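Long-range contacts in D-threo-3-hydroxyaspartate dehydratase (Delftia, PDB 3WQC), which catalyses the pyridoxal 5'-phosphate-dependent deamination of D-threo-3-hydroxyaspartate to oxaloacetate and ammonium, and also dehydrates L-threo- and L-erythro-3-hydroxyaspartate and D-serine: residues Ala35-Arg40 against Pro229-Ala234; Val223-Thr228 against Thr241-Gly246; Pro21-Asp26 against Ala367-Tyr372. One frame throughout, in Å; residues are numbered along the deposited sequence. Where two conformers were deposited one is given.

Interaction 1: Ala35-Arg40 against Pro229-Ala234; sequences ARMQQR and PTALAA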
loop_
_atom_site.group_PDB
_atom_site.type_symbol
_atom_site.label_atom_id
_atom_site.label_comp_id
_atom_site.label_asym_id
_atom_site.label_seq_id
_atom_site.Cartn_x
_atom_site.Cartn_y
_atom_site.Cartn_z
ATOM N N ALA B 35 21.768 4.907 -15.938
ATOM C CA ALA B 35 23.070 5.445 -16.479
ATOM C C ALA B 35 23.444 6.698 -15.762
ATOM O O ALA B 35 24.632 6.920 -15.438
ATOM C CB ALA B 35 22.908 5.767 -17.931
ATOM N N ARG B 36 22.467 7.588 -15.522
ATOM C CA ARG B 36 22.777 8.866 -14.896
ATOM C C ARG B 36 23.438 8.645 -13.493
ATOM O O ARG B 36 24.442 9.303 -13.122
ATOM C CB ARG B 36 21.556 9.784 -14.752
ATOM C CG ARG B 36 21.776 11.084 -13.906
ATOM C CD ARG B 36 20.498 11.856 -13.778
ATOM N NE ARG B 36 20.654 13.022 -12.917
ATOM C CZ ARG B 36 19.665 13.630 -12.226
ATOM N NH1 ARG B 36 18.405 13.247 -12.393
ATOM N NH2 ARG B 36 19.919 14.669 -11.414
ATOM N N MET B 37 22.835 7.780 -12.696
ATOM C CA MET B 37 23.367 7.554 -11.352
ATOM C C MET B 37 24.695 6.883 -11.421
ATOM O O MET B 37 25.614 7.312 -10.681
ATOM C CB MET B 37 22.348 6.711 -10.524
ATOM C CG MET B 37 22.781 6.511 -9.050
ATOM S SD MET B 37 22.850 8.055 -8.076
ATOM C CE MET B 37 21.078 8.412 -7.802
ATOM N N GLN B 38 24.847 5.824 -12.211
ATOM C CA GLN B 38 26.106 5.088 -12.252
ATOM C C GLN B 38 27.197 6.043 -12.739
ATOM O O GLN B 38 28.339 6.025 -12.217
ATOM C CB GLN B 38 26.072 3.857 -13.165
ATOM C CG GLN B 38 27.331 2.970 -13.081
ATOM C CD GLN B 38 27.553 2.386 -11.675
ATOM O OE1 GLN B 38 26.697 1.677 -11.149
ATOM N NE2 GLN B 38 28.745 2.647 -11.044
ATOM N N GLN B 39 26.914 6.867 -13.775
ATOM C CA GLN B 39 27.951 7.779 -14.279
ATOM C C GLN B 39 28.377 8.774 -13.169
ATOM O O GLN B 39 29.545 9.181 -13.076
ATOM C CB GLN B 39 27.422 8.561 -15.513
ATOM C CG GLN B 39 27.318 7.584 -16.668
ATOM C CD GLN B 39 26.535 8.078 -17.862
ATOM O OE1 GLN B 39 26.069 9.258 -17.920
ATOM N NE2 GLN B 39 26.372 7.168 -18.866
ATOM N N ARG B 40 27.430 9.261 -12.385
ATOM C CA ARG B 40 27.754 10.223 -11.348
ATOM C C ARG B 40 28.658 9.575 -10.306
ATOM O O ARG B 40 29.670 10.188 -9.846
ATOM C CB ARG B 40 26.505 10.845 -10.692
ATOM C CG ARG B 40 26.965 11.831 -9.667
ATOM C CD ARG B 40 25.847 12.653 -9.214
ATOM N NE ARG B 40 26.316 13.997 -9.061
ATOM C CZ ARG B 40 26.870 14.544 -7.974
ATOM N NH1 ARG B 40 27.204 15.838 -8.161
ATOM N NH2 ARG B 40 27.073 13.864 -6.751
ATOM N N PRO B 229 18.402 11.973 -3.238
ATOM C CA PRO B 229 18.722 13.434 -3.426
ATOM C C PRO B 229 20.200 13.762 -3.091
ATOM O O PRO B 229 20.808 14.590 -3.778
ATOM C CB PRO B 229 17.753 14.112 -2.470
ATOM C CG PRO B 229 16.565 13.091 -2.354
ATOM C CD PRO B 229 17.232 11.750 -2.360
ATOM N N THR B 230 20.731 13.207 -1.982
ATOM C CA THR B 230 22.135 13.557 -1.618
ATOM C C THR B 230 23.101 12.857 -2.541
ATOM O O THR B 230 24.176 13.399 -2.807
ATOM C CB THR B 230 22.495 13.224 -0.163
ATOM O OG1 THR B 230 22.132 11.851 0.136
ATOM C CG2 THR B 230 21.709 14.159 0.767
ATOM N N ALA B 231 22.759 11.673 -3.074
ATOM C CA ALA B 231 23.668 11.048 -4.089
ATOM C C ALA B 231 23.873 11.966 -5.294
ATOM O O ALA B 231 24.974 12.077 -5.858
ATOM C CB ALA B 231 23.193 9.683 -4.564
ATOM N N LEU B 232 22.759 12.572 -5.724
ATOM C CA LEU B 232 22.765 13.439 -6.910
ATOM C C LEU B 232 23.313 14.840 -6.667
ATOM O O LEU B 232 23.724 15.541 -7.610
ATOM C CB LEU B 232 21.374 13.508 -7.517
ATOM C CG LEU B 232 20.931 12.132 -8.116
ATOM C CD1 LEU B 232 19.417 12.176 -8.491
ATOM C CD2 LEU B 232 21.803 11.654 -9.289
ATOM N N ALA B 233 23.387 15.224 -5.392
ATOM C CA ALA B 233 23.770 16.599 -5.037
ATOM C C ALA B 233 25.197 16.696 -4.466
ATOM O O ALA B 233 25.724 17.839 -4.427
ATOM C CB ALA B 233 22.751 17.221 -4.094
ATOM N N ALA B 234 25.830 15.564 -4.053
ATOM C CA ALA B 234 27.098 15.675 -3.316
ATOM C C ALA B 234 28.134 16.327 -4.244
ATOM O O ALA B 234 28.298 15.879 -5.355
ATOM C CB ALA B 234 27.513 14.300 -2.816
#
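Arg40 reaches from helix 27-44 to the C-terminal part of helix 228-233 and lays its guanidinium group against the carbonyl oxygens there. Ala234 O lies at the edge of the group and is gripped by both terminal nitrogens. The firmer bond is from NH2 of Arg40 to O of Ala234, 2.7 Å long; the donor meets a lone pair of the carbonyl, and the oxygen lies almost exactly in the guanidinium plane. The second, from NH1, is weak and bent. NH2 also makes a weak bond to Ala231 O, at an N-H...O angle of 129°. Over one face sits Leu232 O, above the centre and 3.2 Å from the guanidinium plane. A positive group set among three carbonyl oxygens near a helix C-terminus is probably favoured electrostatically. The bend at chi3 (-140°) turns the guanidinium out of the line of its otherwise extended chain.

Leu232 meets both Arg36 and Met37. Its CD1 lies over the face of the Arg36 guanidinium, towards the rim, 3.9 Å from Arg36 NH2, and the two side chains cross at about a right angle. Met37 also crosses Leu232 nearly at right angles: its CE touches Leu232 CD2 at 3.6 Å, while its SD rests against Ala231 CB at 3.9 Å. Met37 bends at chi2 and chi3, curling the methyl end onto the leucine.

Arg36 NH1 is hydrogen-bonded to Val260 O. The axes of the two short helical segments approach to 10.4 Å, with 56° between their N-to-C directions, and the contact joins two helices of the barrel domain. Met37 continues to Leu48 of strand 47-48, and helix 192-215 packs against the other side of helix 228-233 through Pro229 and Thr230.

Interaction 2: Val223-Thr228 against Thr241-Gly246; sequences VSVGST and TEVRAG. With PLP (pyridoxal-5'-phosphate), chain J.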
loop_
_atom_site.group_PDB
_atom_site.type_symbol
_atom_site.label_atom_id
_atom_site.label_comp_id
_atom_site.label_asym_id
_atom_site.label_seq_id
_atom_site.Cartn_x
_atom_site.Cartn_y
_atom_site.Cartn_z
ATOM N N VAL B 223 32.842 2.904 4.161
ATOM C CA VAL B 223 32.081 4.118 4.563
ATOM C C VAL B 223 30.994 4.196 3.523
ATOM O O VAL B 223 31.272 4.487 2.342
ATOM C CB VAL B 223 32.911 5.383 4.652
ATOM C CG1 VAL B 223 32.084 6.621 4.962
ATOM C CG2 VAL B 223 34.020 5.157 5.668
ATOM N N SER B 224 29.704 4.056 3.899
ATOM C CA SER B 224 28.556 3.963 2.941
ATOM C C SER B 224 27.605 5.066 3.286
ATOM O O SER B 224 27.094 5.147 4.456
ATOM C CB SER B 224 27.972 2.570 3.162
ATOM O OG SER B 224 26.851 2.396 2.296
ATOM N N VAL B 225 27.246 5.902 2.311
ATOM C CA VAL B 225 26.251 6.984 2.535
ATOM C C VAL B 225 25.136 6.861 1.535
ATOM O O VAL B 225 25.322 6.184 0.518
ATOM C CB VAL B 225 26.879 8.427 2.433
ATOM C CG1 VAL B 225 28.099 8.514 3.388
ATOM C CG2 VAL B 225 27.347 8.710 0.980
ATOM N N GLY B 226 24.044 7.572 1.758
ATOM C CA GLY B 226 23.190 7.920 0.597
ATOM C C GLY B 226 21.718 7.988 0.836
ATOM O O GLY B 226 21.164 7.240 1.611
ATOM N N SER B 227 21.119 8.838 0.022
ATOM C CA SER B 227 19.700 8.867 -0.304
ATOM C C SER B 227 19.781 9.336 -1.776
ATOM O O SER B 227 20.811 9.882 -2.207
ATOM C CB SER B 227 18.927 9.865 0.569
ATOM O OG SER B 227 19.389 11.206 0.323
ATOM N N THR B 228 18.705 9.195 -2.545
ATOM C CA THR B 228 18.779 9.603 -3.950
ATOM C C THR B 228 19.112 11.115 -4.011
ATOM O O THR B 228 19.959 11.504 -4.809
ATOM C CB THR B 228 17.467 9.194 -4.707
ATOM O OG1 THR B 228 17.639 7.827 -5.059
ATOM C CG2 THR B 228 17.355 10.030 -6.023
ATOM N N THR B 241 33.274 5.085 0.500
ATOM C CA THR B 241 33.640 3.917 -0.405
ATOM C C THR B 241 32.457 3.640 -1.334
ATOM O O THR B 241 32.648 3.158 -2.420
ATOM C CB THR B 241 34.126 2.659 0.279
ATOM O OG1 THR B 241 33.155 2.276 1.121
ATOM C CG2 THR B 241 35.033 2.990 1.386
ATOM N N GLU B 242 31.214 3.823 -0.875
ATOM C CA GLU B 242 30.035 3.469 -1.708
ATOM C C GLU B 242 28.926 4.443 -1.353
ATOM O O GLU B 242 28.789 4.959 -0.227
ATOM C CB GLU B 242 29.614 2.047 -1.507
ATOM C CG GLU B 242 29.132 1.817 -0.089
ATOM C CD GLU B 242 28.558 0.388 0.115
ATOM O OE1 GLU B 242 27.489 0.277 0.809
ATOM O OE2 GLU B 242 29.123 -0.649 -0.354
ATOM N N VAL B 243 28.034 4.602 -2.332
ATOM C CA VAL B 243 26.777 5.312 -2.145
ATOM C C VAL B 243 25.631 4.339 -2.417
ATOM O O VAL B 243 25.680 3.537 -3.344
ATOM C CB VAL B 243 26.714 6.488 -3.139
ATOM C CG1 VAL B 243 25.332 7.150 -3.251
ATOM C CG2 VAL B 243 27.753 7.531 -2.746
ATOM N N ARG B 244 24.589 4.464 -1.579
ATOM C CA ARG B 244 23.359 3.679 -1.726
ATOM C C ARG B 244 22.249 4.650 -2.199
ATOM O O ARG B 244 22.009 5.709 -1.592
ATOM C CB ARG B 244 22.936 3.124 -0.319
ATOM C CG ARG B 244 24.107 2.297 0.273
ATOM C CD ARG B 244 23.664 1.589 1.592
ATOM N NE ARG B 244 22.821 2.493 2.406
ATOM C CZ ARG B 244 23.248 3.609 3.029
ATOM N NH1 ARG B 244 24.571 3.829 3.190
ATOM N NH2 ARG B 244 22.376 4.493 3.521
ATOM N N ALA B 245 21.543 4.242 -3.234
ATOM C CA ALA B 245 20.378 5.058 -3.706
ATOM C C ALA B 245 19.451 4.045 -4.365
ATOM O O ALA B 245 19.903 3.007 -4.881
ATOM C CB ALA B 245 20.815 6.058 -4.795
ATOM N N GLY B 246 18.163 4.303 -4.222
ATOM C CA GLY B 246 17.169 3.312 -4.755
ATOM C C GLY B 246 16.099 3.966 -5.612
ATOM O O GLY B 246 15.807 3.423 -6.696
HETATM N N1 PLP J . 19.783 3.655 2.461
HETATM C C2 PLP J . 18.854 3.254 3.353
HETATM C C2A PLP J . 19.261 2.754 4.720
HETATM C C3 PLP J . 17.462 3.295 2.972
HETATM O O3 PLP J . 16.554 2.878 3.841
HETATM C C4 PLP J . 17.135 3.791 1.661
HETATM C C4A PLP J . 15.766 3.799 1.262
HETATM C C5 PLP J . 18.188 4.192 0.786
HETATM C C6 PLP J . 19.506 4.174 1.262
HETATM C C5A PLP J . 17.895 4.724 -0.596
HETATM O O4P PLP J . 17.207 6.053 -0.466
HETATM P P PLP J . 16.453 6.606 -1.767
HETATM O O1P PLP J . 17.453 6.438 -2.849
HETATM O O2P PLP J . 16.207 8.034 -1.426
HETATM O O3P PLP J . 15.258 5.784 -2.032
#
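Val223-Val225 and Glu242-Val243 run side by side as parallel strands, Ser224 bridging to Glu242 and Val225 to Val243. The ladder alternates: Val225 N binds Glu242 O, and Arg244 N binds Val225 O at 2.8 Å. Val223 O accepts from both Thr241 N and Glu242 N, while Val223 N donates to Thr241 OG1. Beyond the strands, Gly226 CA comes to 3.3 Å from Arg244 O in a CA-H...O contact; its phi/psi of 146°/151° is a region open to glycine.

Ser224 OG is the middle of a polar relay. It donates to Glu242 OE1 at 2.7 Å, on the anti side of the carboxylate, and accepts from Arg244 NH1 at 2.8 Å, lying in the guanidinium plane. A salt bridge to Arg49 holds Glu242 further. With CG beside its backbone N and a bend at chi3, Arg244 turns its other edge to the cofactor: NH2 donates to PLP N1 at 2.9 Å, and NE adds a weak bond. An arginine on the pyridine nitrogen would be expected to disfavour its protonation. On the sheet face carrying Val225 and Val243, their CG2 methyls meet at 3.9 Å.

The phosphate is bound just past the strands, by the start of helix 228-233 and by Gly246. Thr228 N reaches PLP O2P in an almost straight bond (179°), while PLP O1P accepts from Thr228 OG1 and from Gly246 N, each at 2.6 Å. This is a parallel beta-alpha-beta unit of the alanine racemase-type TIM barrel, the residues after its strands forming part of the PLP site.

Interaction 3: Pro21-Asp26 against Ala367-Tyr372; sequences PAAVID and AQFPAY
A water joins the two segments, accepting from Ala23 N at 2.9 Å and donating to Ala371 O at 2.8 Å. It links the backbones where the parallel strands 22-26 and 371-375 come together in the mixed sheet, consistent with an alanine racemase C-terminal-like domain that takes in strand 22-26 from the start of the chain. Direct pairing follows just beyond: Ala23 and Ile25 bond through their backbones to Gln373, and Ile25 also to Leu375. Across the other edge of strand 22-26 runs strand 268-278, bonded to Ala22 and Val24.

The side chains meet mainly through two aromatic rings. Phe369, from the loop leading into strand 371-375, turns one face to Ala23 in a CH-pi contact: Ala23 CB stands 3.6 Å from the centroid of the Phe369 ring, only 14° off the normal. The edge of that ring faces Pro21 O, with CE2 of Phe369 3.9 Å from the oxygen. Trp390 of the second subunit meets the Phe369 ring with the planes at about 35° and also packs on Pro21, so these loop residues lie against the second subunit in the crystal assembly.

Ala23 CB and Ile25 CD1 both approach the Tyr372 ring obliquely. The Tyr372 hydroxyl is hydrogen-bonded to Arg386, and the ring stands edge-to-face with Phe250. Ile25 has CG1 beside its backbone N (chi1 -63°) and an extended chi2, which carries the terminal methyl across to the root of the tyrosine ring: Ile25 CD1 lies 3.5 Å from Tyr372 CG and 3.6 Å from Tyr372 CB.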
loop_
_atom_site.group_PDB
_atom_site.type_symbol
_atom_site.label_atom_id
_atom_site.label_comp_id
_atom_site.label_asym_id
_atom_site.label_seq_id
_atom_site.Cartn_x
_atom_site.Cartn_y
_atom_site.Cartn_z
ATOM N N PRO B 21 -5.988 -1.544 -13.212
ATOM C CA PRO B 21 -4.718 -0.784 -13.291
ATOM C C PRO B 21 -3.488 -1.689 -13.480
ATOM O O PRO B 21 -3.537 -2.864 -13.102
ATOM C CB PRO B 21 -4.632 -0.091 -11.886
ATOM C CG PRO B 21 -5.368 -1.050 -10.986
ATOM C CD PRO B 21 -6.497 -1.677 -11.826
ATOM N N ALA B 22 -2.403 -1.112 -14.011
ATOM C CA ALA B 22 -1.142 -1.856 -14.195
ATOM C C ALA B 22 -0.011 -0.894 -13.916
ATOM O O ALA B 22 -0.098 0.332 -14.218
ATOM C CB ALA B 22 -1.033 -2.360 -15.641
ATOM N N ALA B 23 1.090 -1.406 -13.347
ATOM C CA ALA B 23 2.275 -0.555 -13.061
ATOM C C ALA B 23 3.246 -0.704 -14.252
ATOM O O ALA B 23 3.814 -1.809 -14.478
ATOM C CB ALA B 23 2.878 -1.046 -11.741
ATOM N N VAL B 24 3.457 0.377 -14.989
ATOM C CA VAL B 24 4.168 0.297 -16.247
ATOM C C VAL B 24 5.555 0.934 -16.024
ATOM O O VAL B 24 5.636 2.106 -15.554
ATOM C CB VAL B 24 3.389 1.107 -17.313
ATOM C CG1 VAL B 24 4.235 1.166 -18.602
ATOM C CG2 VAL B 24 2.023 0.387 -17.556
ATOM N N ILE B 25 6.617 0.179 -16.383
ATOM C CA ILE B 25 7.952 0.796 -16.371
ATOM C C ILE B 25 8.320 1.149 -17.838
ATOM O O ILE B 25 8.380 0.259 -18.693
ATOM C CB ILE B 25 9.036 -0.208 -15.869
ATOM C CG1 ILE B 25 8.780 -0.644 -14.423
ATOM C CG2 ILE B 25 10.443 0.465 -15.974
ATOM C CD1 ILE B 25 9.692 -1.841 -14.051
ATOM N N ASP B 26 8.584 2.450 -18.076
ATOM C CA ASP B 26 9.069 2.887 -19.396
ATOM C C ASP B 26 10.590 2.526 -19.406
ATOM O O ASP B 26 11.388 3.154 -18.674
ATOM C CB ASP B 26 8.842 4.399 -19.533
ATOM C CG ASP B 26 9.442 4.995 -20.844
ATOM O OD1 ASP B 26 10.537 4.691 -21.315
ATOM O OD2 ASP B 26 8.771 5.790 -21.422
ATOM N N ALA B 367 4.827 -1.255 -4.586
ATOM C CA ALA B 367 4.552 -2.345 -3.657
ATOM C C ALA B 367 3.077 -2.825 -3.754
ATOM O O ALA B 367 2.708 -3.884 -3.234
ATOM C CB ALA B 367 4.832 -1.886 -2.219
ATOM N N GLN B 368 2.219 -2.005 -4.371
ATOM C CA GLN B 368 0.810 -2.400 -4.552
ATOM C C GLN B 368 0.608 -3.434 -5.657
ATOM O O GLN B 368 -0.501 -3.996 -5.780
ATOM C CB GLN B 368 -0.017 -1.153 -4.856
ATOM C CG GLN B 368 0.039 -0.108 -3.729
ATOM C CD GLN B 368 -0.435 -0.680 -2.378
ATOM O OE1 GLN B 368 0.398 -1.132 -1.518
ATOM N NE2 GLN B 368 -1.768 -0.696 -2.177
ATOM N N PHE B 369 1.643 -3.720 -6.432
ATOM C CA PHE B 369 1.492 -4.625 -7.594
ATOM C C PHE B 369 2.307 -5.900 -7.438
ATOM O O PHE B 369 3.480 -5.838 -7.073
ATOM C CB PHE B 369 1.945 -3.925 -8.875
ATOM C CG PHE B 369 1.048 -2.779 -9.221
ATOM C CD1 PHE B 369 1.231 -1.511 -8.646
ATOM C CD2 PHE B 369 -0.013 -2.962 -10.129
ATOM C CE1 PHE B 369 0.348 -0.443 -8.931
ATOM C CE2 PHE B 369 -0.909 -1.917 -10.414
ATOM C CZ PHE B 369 -0.724 -0.639 -9.829
ATOM N N PRO B 370 1.732 -7.045 -7.862
ATOM C CA PRO B 370 2.506 -8.285 -7.898
ATOM C C PRO B 370 3.637 -8.187 -8.932
ATOM O O PRO B 370 4.606 -8.940 -8.797
ATOM C CB PRO B 370 1.491 -9.347 -8.349
ATOM C CG PRO B 370 0.141 -8.784 -7.903
ATOM C CD PRO B 370 0.251 -7.281 -8.040
ATOM N N ALA B 371 3.525 -7.346 -9.950
ATOM C CA ALA B 371 4.498 -7.358 -11.032
ATOM C C ALA B 371 4.381 -6.025 -11.726
ATOM O O ALA B 371 3.300 -5.370 -11.711
ATOM C CB ALA B 371 4.255 -8.487 -12.090
ATOM N N TYR B 372 5.444 -5.666 -12.435
ATOM C CA TYR B 372 5.440 -4.513 -13.336
ATOM C C TYR B 372 5.214 -5.034 -14.769
ATOM O O TYR B 372 5.462 -6.181 -15.083
ATOM C CB TYR B 372 6.830 -3.840 -13.350
ATOM C CG TYR B 372 7.206 -3.280 -12.008
ATOM C CD1 TYR B 372 6.726 -2.028 -11.580
ATOM C CD2 TYR B 372 8.070 -3.972 -11.150
ATOM C CE1 TYR B 372 7.072 -1.454 -10.340
ATOM C CE2 TYR B 372 8.455 -3.439 -9.903
ATOM C CZ TYR B 372 7.954 -2.225 -9.514
ATOM O OH TYR B 372 8.330 -1.635 -8.318
HETATM O O HOH W 1 1.294 -4.274 -13.283
#

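Overall arrangement
Interactions 1 and 2 share the barrel domain and touch: Ala231 CB packs on Val243 CG1 at 3.6 Å, and Met37 CE on Ala245 CB. The short helix 228-233 connects them, starting from the phosphate end of interaction 2 and offering its far end to Arg40. Interaction 2 is the buried core, rich in regular backbone bonds and cofactor contacts; interaction 1, partly buried, relies on two arginines and apolar side chains. Interaction 3, whose centre is about 25 Å from that of interaction 1, is also buried but belongs to the other sheet and lies by the second subunit. There two aromatic rings and a water do the work, and strand 22-26 leads into helix 27-44 of interaction 1.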